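Local coordinates for lovastatin nonaketide synthase, polyketide synthase component (Aspergillus terreus, PDB 7CPX), which builds dihydromonacolin L, the nonaketide precursor of lovastatin, as a homodimeric iterative polyketide synthase working with the enoyl reductase partner LovC, at residues Leu638-Thr650 and Ser901-Ala913. The protein carries 2 engineered substitutions. Sequence-based numbering, arbitrary orientation.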
loop_
_atom_site.group_PDB
_atom_site.type_symbol
_atom_site.label_atom_id
_atom_site.label_comp_id
_atom_site.label_asym_id
_atom_site.label_seq_id
_atom_site.Cartn_x
_atom_site.Cartn_y
_atom_site.Cartn_z
ATOM N N LEU A 638 42.696 60.345 -31.458
ATOM C CA LEU A 638 42.359 59.235 -30.574
ATOM C C LEU A 638 41.817 59.729 -29.237
ATOM O O LEU A 638 40.832 59.186 -28.726
ATOM C CB LEU A 638 43.586 58.349 -30.372
ATOM C CG LEU A 638 44.017 57.598 -31.636
ATOM C CD1 LEU A 638 45.437 57.081 -31.509
ATOM C CD2 LEU A 638 43.058 56.453 -31.931
ATOM N N VAL A 639 42.436 60.759 -28.656
ATOM C CA VAL A 639 41.964 61.262 -27.370
ATOM C C VAL A 639 40.610 61.943 -27.529
ATOM O O VAL A 639 39.756 61.860 -26.640
ATOM C CB VAL A 639 43.010 62.200 -26.737
ATOM C CG1 VAL A 639 43.150 63.476 -27.539
ATOM C CG2 VAL A 639 42.646 62.508 -25.289
ATOM N N ARG A 640 40.388 62.634 -28.651
ATOM C CA ARG A 640 39.073 63.217 -28.894
ATOM C C ARG A 640 38.011 62.133 -29.010
ATOM O O ARG A 640 36.900 62.284 -28.489
ATOM C CB ARG A 640 39.097 64.081 -30.155
ATOM C CG ARG A 640 39.759 65.435 -29.960
ATOM C CD ARG A 640 39.411 66.398 -31.085
ATOM N NE ARG A 640 37.987 66.713 -31.112
ATOM C CZ ARG A 640 37.427 67.596 -31.927
ATOM N NH1 ARG A 640 38.145 68.284 -32.801
ATOM N NH2 ARG A 640 36.114 67.797 -31.864
ATOM N N LEU A 641 38.330 61.033 -29.694
ATOM C CA LEU A 641 37.389 59.921 -29.775
ATOM C C LEU A 641 37.115 59.334 -28.397
ATOM O O LEU A 641 35.965 59.037 -28.055
ATOM C CB LEU A 641 37.931 58.843 -30.712
ATOM C CG LEU A 641 37.995 59.203 -32.197
ATOM C CD1 LEU A 641 38.803 58.166 -32.956
ATOM C CD2 LEU A 641 36.597 59.321 -32.782
ATOM N N LEU A 642 38.163 59.160 -27.590
ATOM C CA LEU A 642 37.987 58.598 -26.255
ATOM C C LEU A 642 37.119 59.502 -25.390
ATOM O O LEU A 642 36.247 59.022 -24.655
ATOM C CB LEU A 642 39.350 58.368 -25.605
ATOM C CG LEU A 642 40.216 57.312 -26.296
ATOM C CD1 LEU A 642 41.662 57.403 -25.841
ATOM C CD2 LEU A 642 39.669 55.918 -26.038
ATOM N N GLU A 643 37.343 60.816 -25.460
ATOM C CA GLU A 643 36.505 61.748 -24.716
ATOM C C GLU A 643 35.077 61.749 -25.241
ATOM O O GLU A 643 34.132 61.930 -24.465
ATOM C CB GLU A 643 37.097 63.155 -24.779
ATOM C CG GLU A 643 38.412 63.302 -24.032
ATOM C CD GLU A 643 38.959 64.715 -24.081
ATOM O OE1 GLU A 643 38.349 65.566 -24.762
ATOM O OE2 GLU A 643 39.998 64.974 -23.439
ATOM N N ALA A 644 34.899 61.552 -26.550
ATOM C CA ALA A 644 33.555 61.404 -27.095
ATOM C C ALA A 644 32.837 60.223 -26.462
ATOM O O ALA A 644 31.613 60.254 -26.294
ATOM C CB ALA A 644 33.616 61.238 -28.612
ATOM N N ALA A 645 33.579 59.179 -26.105
ATOM C CA ALA A 645 33.041 58.058 -25.350
ATOM C C ALA A 645 32.918 58.367 -23.864
ATOM O O ALA A 645 32.570 57.475 -23.083
ATOM C CB ALA A 645 33.919 56.821 -25.554
ATOM N N ARG A 646 33.196 59.610 -23.462
ATOM C CA ARG A 646 33.102 60.030 -22.066
ATOM C C ARG A 646 33.995 59.172 -21.174
ATOM O O ARG A 646 33.557 58.624 -20.160
ATOM C CB ARG A 646 31.649 60.007 -21.581
ATOM C CG ARG A 646 30.869 61.274 -21.915
ATOM C CD ARG A 646 30.950 61.625 -23.395
ATOM N NE ARG A 646 30.208 62.838 -23.717
ATOM C CZ ARG A 646 30.105 63.349 -24.937
ATOM N NH1 ARG A 646 30.674 62.769 -25.981
ATOM N NH2 ARG A 646 29.413 64.472 -25.114
ATOM N N ILE A 647 35.259 59.054 -21.561
ATOM C CA ILE A 647 36.268 58.386 -20.750
ATOM C C ILE A 647 36.990 59.438 -19.922
ATOM O O ILE A 647 37.533 60.406 -20.467
ATOM C CB ILE A 647 37.253 57.603 -21.635
ATOM C CG1 ILE A 647 36.518 56.500 -22.399
ATOM C CG2 ILE A 647 38.368 57.017 -20.787
ATOM C CD1 ILE A 647 37.341 55.854 -23.492
ATOM N N ARG A 648 36.995 59.252 -18.604
ATOM C CA ARG A 648 37.629 60.197 -17.694
ATOM C C ARG A 648 39.106 59.852 -17.559
ATOM O O ARG A 648 39.461 58.698 -17.303
ATOM C CB ARG A 648 36.933 60.175 -16.333
ATOM C CG ARG A 648 35.411 60.298 -16.426
ATOM C CD ARG A 648 34.988 61.462 -17.319
ATOM N NE ARG A 648 33.542 61.552 -17.477
ATOM C CZ ARG A 648 32.934 62.371 -18.324
ATOM N NH1 ARG A 648 33.618 63.188 -19.110
ATOM N NH2 ARG A 648 31.605 62.370 -18.388
ATOM N N PHE A 649 39.959 60.861 -17.720
ATOM C CA PHE A 649 41.375 60.661 -17.988
ATOM C C PHE A 649 42.251 61.175 -16.855
ATOM O O PHE A 649 41.902 62.125 -16.148
ATOM C CB PHE A 649 41.791 61.375 -19.280
ATOM C CG PHE A 649 41.608 60.551 -20.517
ATOM C CD1 PHE A 649 42.639 59.759 -20.991
ATOM C CD2 PHE A 649 40.413 60.576 -21.213
ATOM C CE1 PHE A 649 42.479 59.000 -22.132
ATOM C CE2 PHE A 649 40.246 59.820 -22.355
ATOM C CZ PHE A 649 41.281 59.032 -22.816
ATOM N N THR A 650 43.395 60.516 -16.696
ATOM C CA THR A 650 44.570 61.076 -16.048
ATOM C C THR A 650 45.703 61.052 -17.065
ATOM O O THR A 650 45.844 60.094 -17.830
ATOM C CB THR A 650 44.962 60.292 -14.789
ATOM O OG1 THR A 650 45.113 58.904 -15.109
ATOM C CG2 THR A 650 43.903 60.450 -13.709
ATOM N N SER A 901 30.287 50.820 -17.574
ATOM C CA SER A 901 30.848 51.994 -16.917
ATOM C C SER A 901 32.165 52.424 -17.546
ATOM O O SER A 901 32.597 53.562 -17.336
ATOM C CB SER A 901 31.055 51.713 -15.430
ATOM O OG SER A 901 31.959 50.638 -15.237
ATOM N N SER A 902 32.810 51.540 -18.309
ATOM C CA SER A 902 34.090 51.887 -18.916
ATOM C C SER A 902 33.955 53.101 -19.824
ATOM O O SER A 902 34.798 54.005 -19.795
ATOM C CB SER A 902 34.635 50.695 -19.701
ATOM O OG SER A 902 33.813 50.403 -20.818
ATOM N N PHE A 903 32.903 53.142 -20.634
ATOM C CA PHE A 903 32.682 54.262 -21.538
ATOM C C PHE A 903 31.211 54.291 -21.923
ATOM O O PHE A 903 30.474 53.324 -21.722
ATOM C CB PHE A 903 33.573 54.160 -22.779
ATOM C CG PHE A 903 33.156 53.084 -23.738
ATOM C CD1 PHE A 903 33.586 51.780 -23.568
ATOM C CD2 PHE A 903 32.335 53.378 -24.814
ATOM C CE1 PHE A 903 33.204 50.789 -24.449
ATOM C CE2 PHE A 903 31.949 52.392 -25.698
ATOM C CZ PHE A 903 32.384 51.095 -25.517
ATOM N N ASP A 904 30.794 55.422 -22.486
ATOM C CA ASP A 904 29.418 55.630 -22.917
ATOM C C ASP A 904 29.357 55.521 -24.435
ATOM O O ASP A 904 29.938 56.348 -25.145
ATOM C CB ASP A 904 28.904 56.993 -22.454
ATOM C CG ASP A 904 27.413 57.162 -22.678
ATOM O OD1 ASP A 904 26.877 56.569 -23.637
ATOM O OD2 ASP A 904 26.775 57.893 -21.891
ATOM N N ALA A 905 28.654 54.500 -24.925
ATOM C CA ALA A 905 28.507 54.320 -26.364
ATOM C C ALA A 905 27.502 55.294 -26.960
ATOM O O ALA A 905 27.661 55.717 -28.112
ATOM C CB ALA A 905 28.085 52.884 -26.671
ATOM N N ASP A 906 26.466 55.657 -26.202
ATOM C CA ASP A 906 25.468 56.589 -26.714
ATOM C C ASP A 906 26.107 57.925 -27.063
ATOM O O ASP A 906 25.884 58.470 -28.148
ATOM C CB ASP A 906 24.351 56.777 -25.688
ATOM C CG ASP A 906 23.223 57.649 -26.204
ATOM O OD1 ASP A 906 23.258 58.031 -27.393
ATOM O OD2 ASP A 906 22.300 57.956 -25.420
ATOM N N GLU A 907 26.929 58.461 -26.159
ATOM C CA GLU A 907 27.615 59.716 -26.445
ATOM C C GLU A 907 28.618 59.547 -27.580
ATOM O O GLU A 907 28.784 60.449 -28.413
ATOM C CB GLU A 907 28.314 60.227 -25.186
ATOM C CG GLU A 907 27.377 60.486 -24.015
ATOM C CD GLU A 907 26.391 61.604 -24.290
ATOM O OE1 GLU A 907 26.558 62.314 -25.304
ATOM O OE2 GLU A 907 25.447 61.774 -23.489
ATOM N N PHE A 908 29.296 58.399 -27.629
ATOM C CA PHE A 908 30.279 58.165 -28.681
ATOM C C PHE A 908 29.627 58.220 -30.056
ATOM O O PHE A 908 30.153 58.846 -30.983
ATOM C CB PHE A 908 30.965 56.817 -28.464
ATOM C CG PHE A 908 31.947 56.459 -29.540
ATOM C CD1 PHE A 908 33.257 56.898 -29.472
ATOM C CD2 PHE A 908 31.560 55.685 -30.620
ATOM C CE1 PHE A 908 34.162 56.572 -30.461
ATOM C CE2 PHE A 908 32.461 55.355 -31.612
ATOM C CZ PHE A 908 33.764 55.800 -31.532
ATOM N N MET A 909 28.473 57.568 -30.209
ATOM C CA MET A 909 27.747 57.629 -31.469
ATOM C C MET A 909 27.033 58.958 -31.660
ATOM O O MET A 909 26.690 59.307 -32.795
ATOM C CB MET A 909 26.742 56.480 -31.554
ATOM C CG MET A 909 27.398 55.115 -31.677
ATOM S SD MET A 909 28.443 54.954 -33.142
ATOM C CE MET A 909 27.228 54.977 -34.457
ATOM N N ARG A 910 26.794 59.703 -30.579
ATOM C CA ARG A 910 26.353 61.083 -30.726
ATOM C C ARG A 910 27.422 61.911 -31.422
ATOM O O ARG A 910 27.117 62.744 -32.282
ATOM C CB ARG A 910 26.024 61.674 -29.355
ATOM C CG ARG A 910 25.110 62.889 -29.397
ATOM C CD ARG A 910 23.681 62.494 -29.734
ATOM N NE ARG A 910 23.134 61.555 -28.762
ATOM C CZ ARG A 910 21.986 60.906 -28.906
ATOM N NH1 ARG A 910 21.233 61.064 -29.982
ATOM N NH2 ARG A 910 21.586 60.076 -27.947
ATOM N N ALA A 911 28.687 61.686 -31.061
ATOM C CA ALA A 911 29.789 62.366 -31.729
ATOM C C ALA A 911 30.111 61.711 -33.068
ATOM O O ALA A 911 30.168 62.386 -34.101
ATOM C CB ALA A 911 31.025 62.371 -30.828
ATOM N N VAL A 912 30.323 60.398 -33.066
ATOM C CA VAL A 912 30.658 59.673 -34.287
ATOM C C VAL A 912 29.376 59.326 -35.030
ATOM O O VAL A 912 28.461 58.716 -34.465
ATOM C CB VAL A 912 31.469 58.410 -33.965
ATOM C CG1 VAL A 912 31.620 57.548 -35.210
ATOM C CG2 VAL A 912 32.828 58.787 -33.405
ATOM N N ALA A 913 29.314 59.700 -36.303
ATOM C CA ALA A 913 28.153 59.445 -37.147
ATOM C C ALA A 913 26.877 60.009 -36.516
ATOM O O ALA A 913 25.973 59.251 -36.149
ATOM C CB ALA A 913 28.005 57.955 -37.421
#
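The R646 guanidinium lies against E907, whose CB sits over one of its faces, while in its own plane the edge reaches back to A644: NH1 donates to A644 O at 2.7 Å. That bond limits how the group can turn. E907 OE1 lies 3.6 Å from R646 NH2 but well out of the guanidinium plane, a salt bridge of charges only. Arginine suits the place because its methylenes pack on E907 while its head bonds a carbonyl of the last helical turn; the bend at chi2 (53°) brings it back there. The F908 ring meets L641 O at its edge, 3.7 Å from CD1, and carries V912 CG2 over one face; A644 CB and A645 CB approach it obliquely. With CG anti to the backbone N (chi1 177°), the ring reaches the F887 ring. In the malonyl-CoA:ACP transacylase domain, R646 closes helix 624-644 in a Schellman motif before strand 648-652 of the parallel sheet. Helix 905-911 packs against this turn, the axes of 638-644 and 905-911 coming within 8.9 Å, their N-to-C directions 128° apart; small alanines, A644 and A911, suit such closeness. D904, the N-cap, has a carboxylate short enough to accept from E907 N, which lacks a helix carbonyl, and its own N gives a nearly straight 2.8 Å bond to A645 O. Alongside, F903 CB rests on I647 CG1, 3.8 Å away, while its ring contacts L512 of helix 504-513.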